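Local coordinates for F420-dependent methylenetetrahydromethanopterin dehydrogenase (Methanopyrus kandleri, PDB 1QV9), which catalyses the reversible, coenzyme F420-dependent interconversion of methylene- and methenyl-tetrahydromethanopterin in methanogenesis from carbon dioxide, at residues K43-M55 with P73-L87. Residues are numbered along the deposited sequence; the frame is centred on the assembly and turned at random.
Sequences KMDPECVEAAVEM and PNPAAPGPSKAREML
V49 and V53, one turn apart on helix 46-55, both press on A83 of helix 78-87. V49 CG1, anti to the backbone N (chi1 175°), lies 3.5 Å from A83 CB, a tight fit, and also rests against the carbonyl oxygen of G79, while CG2 lies over the G79 backbone. V53 sets CG2 on A83; its CG1 tentatively meets M86 CE at 3.7 Å. In the conformer given, one of two, M86, a selenomethionine bent at its last torsion, lays SE and CE across the helix between E50 and V53. Trimming V49 to an alanine would remove both branches and is likely to leave a gap over A83 CB and the G79 carbonyl, where the helices are tightly fitted.

At the N-terminal ends, the M44 selenomethionine reaches over to the other segment, its SE on the P73 ring and its CE 3.6 Å from P80 CG. The P46 and P78 rings run alongside each other, P46 CG 3.6 Å from P78 CB.

Polar contacts are few. G79 CA sends a C-H toward M44 O at 3.4 Å, an approach with no room for a side chain, and a water links M44 O to G79 N. E50 OE2 stands 4.5 Å from K82 NZ, too far for a salt bridge. D45 OD2 caps its own helix by accepting from C48 N.

The helix axes come within 7.9 Å and run nearly the same way, at 30°. Y70 of strand 67-71 lies beneath V49, P80 and A83. Helix 46-63 links strands 33-39 and 67-71, and helix 78-88 links 67-71 and 94-99: these are the helices of two successive beta-alpha-beta crossovers, packed on the same face of the parallel sheet in the alpha/beta domain.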
# COMPACT_ATOMS: atom_id res chain seq x y z
N LYS A 43 17.06 -11.60 -30.86
CA LYS A 43 17.19 -12.84 -31.63
C LYS A 43 18.34 -13.67 -31.12
O LYS A 43 19.44 -13.18 -30.89
CB LYS A 43 17.31 -12.53 -33.12
CG LYS A 43 16.00 -11.95 -33.70
CD LYS A 43 16.00 -11.95 -35.23
CE LYS A 43 14.73 -11.30 -35.81
NZ LYS A 43 13.47 -11.84 -35.21
N MSE A 44 18.04 -14.95 -30.93
CA MSE A 44 19.01 -15.89 -30.38
C MSE A 44 19.00 -17.25 -31.06
O MSE A 44 19.32 -18.27 -30.45
CB MSE A 44 18.77 -16.03 -28.86
CG MSE A 44 17.33 -16.48 -28.48
SE MSE A 44 17.15 -16.84 -26.59
CE MSE A 44 18.00 -18.62 -26.53
N ASP A 45 18.63 -17.25 -32.34
CA ASP A 45 18.67 -18.49 -33.12
C ASP A 45 20.14 -18.71 -33.52
O ASP A 45 20.96 -17.80 -33.48
CB ASP A 45 17.83 -18.34 -34.38
CG ASP A 45 18.22 -17.11 -35.15
OD1 ASP A 45 17.71 -16.02 -34.81
OD2 ASP A 45 19.06 -17.22 -36.05
N PRO A 46 20.49 -19.93 -33.97
CA PRO A 46 21.88 -20.17 -34.34
C PRO A 46 22.52 -19.20 -35.34
O PRO A 46 23.68 -18.83 -35.20
CB PRO A 46 21.85 -21.61 -34.87
CG PRO A 46 20.71 -22.23 -34.10
CD PRO A 46 19.67 -21.13 -34.16
N GLU A 47 21.77 -18.80 -36.36
CA GLU A 47 22.33 -17.90 -37.36
C GLU A 47 22.71 -16.56 -36.75
O GLU A 47 23.81 -16.04 -36.98
CB GLU A 47 21.33 -17.68 -38.51
CG GLU A 47 20.83 -18.98 -39.17
CD GLU A 47 19.46 -19.44 -38.65
OE1 GLU A 47 19.36 -19.95 -37.50
OE2 GLU A 47 18.47 -19.28 -39.41
N CYS A 48 21.79 -16.00 -35.96
CA CYS A 48 22.02 -14.71 -35.32
C CYS A 48 23.13 -14.82 -34.29
O CYS A 48 24.00 -13.94 -34.23
CB CYS A 48 20.73 -14.20 -34.67
SG CYS A 48 19.53 -13.61 -35.94
N VAL A 49 23.13 -15.88 -33.49
CA VAL A 49 24.19 -15.99 -32.46
C VAL A 49 25.56 -16.13 -33.11
O VAL A 49 26.54 -15.52 -32.64
CB VAL A 49 23.90 -17.15 -31.48
CG1 VAL A 49 25.10 -17.30 -30.49
CG2 VAL A 49 22.63 -16.82 -30.66
N GLU A 50 25.65 -16.91 -34.18
CA GLU A 50 26.94 -17.05 -34.86
C GLU A 50 27.41 -15.67 -35.34
O GLU A 50 28.57 -15.32 -35.23
CB GLU A 50 26.83 -18.05 -36.03
CG GLU A 50 28.13 -18.17 -36.82
CD GLU A 50 28.15 -19.34 -37.80
OE1 GLU A 50 29.22 -19.58 -38.39
OE2 GLU A 50 27.11 -20.00 -37.98
N ALA A 51 26.48 -14.88 -35.88
CA ALA A 51 26.82 -13.53 -36.33
C ALA A 51 27.31 -12.66 -35.18
O ALA A 51 28.24 -11.90 -35.36
CB ALA A 51 25.60 -12.87 -37.02
N ALA A 52 26.66 -12.76 -34.02
CA ALA A 52 27.05 -11.98 -32.85
C ALA A 52 28.45 -12.39 -32.39
O ALA A 52 29.30 -11.54 -32.11
CB ALA A 52 26.06 -12.20 -31.72
N VAL A 53 28.69 -13.69 -32.29
CA VAL A 53 30.00 -14.14 -31.83
C VAL A 53 31.10 -13.78 -32.86
O VAL A 53 32.21 -13.41 -32.48
CB VAL A 53 29.97 -15.66 -31.52
CG1 VAL A 53 31.35 -16.14 -31.05
CG2 VAL A 53 28.95 -15.92 -30.42
N GLU A 54 30.79 -13.87 -34.15
CA GLU A 54 31.75 -13.51 -35.20
C GLU A 54 32.12 -12.03 -35.03
O GLU A 54 33.30 -11.66 -35.14
CB GLU A 54 31.14 -13.79 -36.58
CG GLU A 54 32.15 -13.79 -37.71
CD GLU A 54 31.53 -14.13 -39.07
OE1 GLU A 54 30.90 -15.20 -39.19
OE2 GLU A 54 31.67 -13.32 -40.01
N MSE A 55 31.13 -11.18 -34.76
CA MSE A 55 31.37 -9.75 -34.54
C MSE A 55 32.35 -9.59 -33.38
O MSE A 55 33.30 -8.81 -33.43
CB MSE A 55 30.08 -9.01 -34.15
CG MSE A 55 29.46 -8.12 -35.21
SE MSE A 55 28.09 -6.97 -34.41
CE MSE A 55 26.96 -8.41 -33.72
N PRO A 73 19.24 -15.99 -22.54
CA PRO A 73 18.52 -17.15 -22.06
C PRO A 73 19.04 -18.49 -22.56
O PRO A 73 19.68 -18.58 -23.63
CB PRO A 73 17.09 -16.92 -22.57
CG PRO A 73 17.02 -15.43 -22.83
CD PRO A 73 18.37 -15.11 -23.35
N ASN A 74 18.76 -19.50 -21.74
CA ASN A 74 19.03 -20.91 -22.03
C ASN A 74 20.30 -21.36 -22.75
O ASN A 74 20.30 -21.60 -23.94
CB ASN A 74 17.82 -21.48 -22.76
CG ASN A 74 17.79 -22.99 -22.74
OD1 ASN A 74 18.73 -23.64 -22.25
ND2 ASN A 74 16.72 -23.56 -23.27
N PRO A 75 21.40 -21.49 -22.03
CA PRO A 75 22.67 -21.93 -22.60
C PRO A 75 22.56 -23.28 -23.34
O PRO A 75 23.43 -23.62 -24.12
CB PRO A 75 23.57 -22.06 -21.37
CG PRO A 75 23.05 -20.95 -20.48
CD PRO A 75 21.57 -20.99 -20.64
N ALA A 76 21.49 -24.03 -23.08
CA ALA A 76 21.32 -25.34 -23.72
C ALA A 76 20.59 -25.30 -25.06
O ALA A 76 20.59 -26.29 -25.79
CB ALA A 76 20.61 -26.30 -22.77
N ALA A 77 19.99 -24.16 -25.40
CA ALA A 77 19.27 -23.99 -26.66
C ALA A 77 20.24 -23.99 -27.85
O ALA A 77 21.45 -23.76 -27.68
CB ALA A 77 18.43 -22.68 -26.63
N PRO A 78 19.74 -24.21 -29.08
CA PRO A 78 20.61 -24.24 -30.27
C PRO A 78 21.50 -23.02 -30.50
O PRO A 78 22.70 -23.18 -30.76
CB PRO A 78 19.62 -24.43 -31.42
CG PRO A 78 18.51 -25.17 -30.78
CD PRO A 78 18.34 -24.46 -29.45
N GLY A 79 20.93 -21.81 -30.42
CA GLY A 79 21.75 -20.62 -30.61
C GLY A 79 22.87 -20.51 -29.59
O GLY A 79 24.07 -20.46 -29.95
N PRO A 80 22.52 -20.44 -28.30
CA PRO A 80 23.53 -20.34 -27.24
C PRO A 80 24.56 -21.47 -27.31
O PRO A 80 25.72 -21.27 -27.03
CB PRO A 80 22.71 -20.39 -25.96
CG PRO A 80 21.39 -19.79 -26.36
CD PRO A 80 21.15 -20.33 -27.76
N SER A 81 24.12 -22.66 -27.72
CA SER A 81 25.07 -23.79 -27.80
C SER A 81 26.13 -23.52 -28.85
O SER A 81 27.30 -23.90 -28.68
CB SER A 81 24.33 -25.09 -28.11
OG SER A 81 23.50 -25.44 -27.02
N LYS A 82 25.74 -22.83 -29.93
CA LYS A 82 26.67 -22.44 -30.96
C LYS A 82 27.68 -21.42 -30.40
O LYS A 82 28.87 -21.51 -30.67
CB LYS A 82 25.89 -21.86 -32.14
CG LYS A 82 26.73 -21.49 -33.35
CD LYS A 82 27.56 -22.67 -33.89
CE LYS A 82 28.25 -22.29 -35.21
NZ LYS A 82 29.13 -23.38 -35.72
N ALA A 83 27.20 -20.46 -29.60
CA ALA A 83 28.12 -19.51 -29.01
C ALA A 83 29.11 -20.25 -28.10
O ALA A 83 30.30 -19.88 -28.05
CB ALA A 83 27.37 -18.49 -28.16
N ARG A 84 28.61 -21.22 -27.33
CA ARG A 84 29.49 -21.98 -26.44
C ARG A 84 30.56 -22.69 -27.23
O ARG A 84 31.72 -22.61 -26.88
CB ARG A 84 28.69 -22.96 -25.58
CG ARG A 84 27.89 -22.25 -24.49
CD ARG A 84 27.28 -23.23 -23.51
NE ARG A 84 26.22 -24.05 -24.09
CZ ARG A 84 26.32 -25.36 -24.26
NH1 ARG A 84 25.30 -26.02 -24.79
NH2 ARG A 84 27.43 -26.01 -23.89
N GLU A 85 30.19 -23.34 -28.33
CA GLU A 85 31.19 -24.02 -29.16
C GLU A 85 32.26 -23.05 -29.68
O GLU A 85 33.47 -23.31 -29.59
CB GLU A 85 30.54 -24.64 -30.37
CG GLU A 85 29.62 -25.78 -30.11
CD GLU A 85 29.14 -26.40 -31.42
OE1 GLU A 85 30.00 -26.70 -32.28
OE2 GLU A 85 27.91 -26.57 -31.59
N MSE A 86 31.81 -21.93 -30.23
CA MSE A 86 32.72 -20.94 -30.77
C MSE A 86 33.65 -20.33 -29.72
O MSE A 86 34.83 -20.18 -29.97
CB MSE A 86 31.92 -19.85 -31.49
CG MSE A 86 30.98 -20.42 -32.56
SE MSE A 86 29.80 -19.09 -33.34
CE MSE A 86 31.14 -17.95 -34.22
N LEU A 87 33.11 -19.98 -28.56
CA LEU A 87 33.93 -19.41 -27.51
C LEU A 87 34.88 -20.43 -26.92
O LEU A 87 36.02 -20.09 -26.57
CB LEU A 87 33.04 -18.79 -26.41
CG LEU A 87 32.29 -17.56 -26.95
CD1 LEU A 87 31.27 -17.10 -25.91
CD2 LEU A 87 33.27 -16.43 -27.30
O HOH W 1 18.25 -20.92 -29.91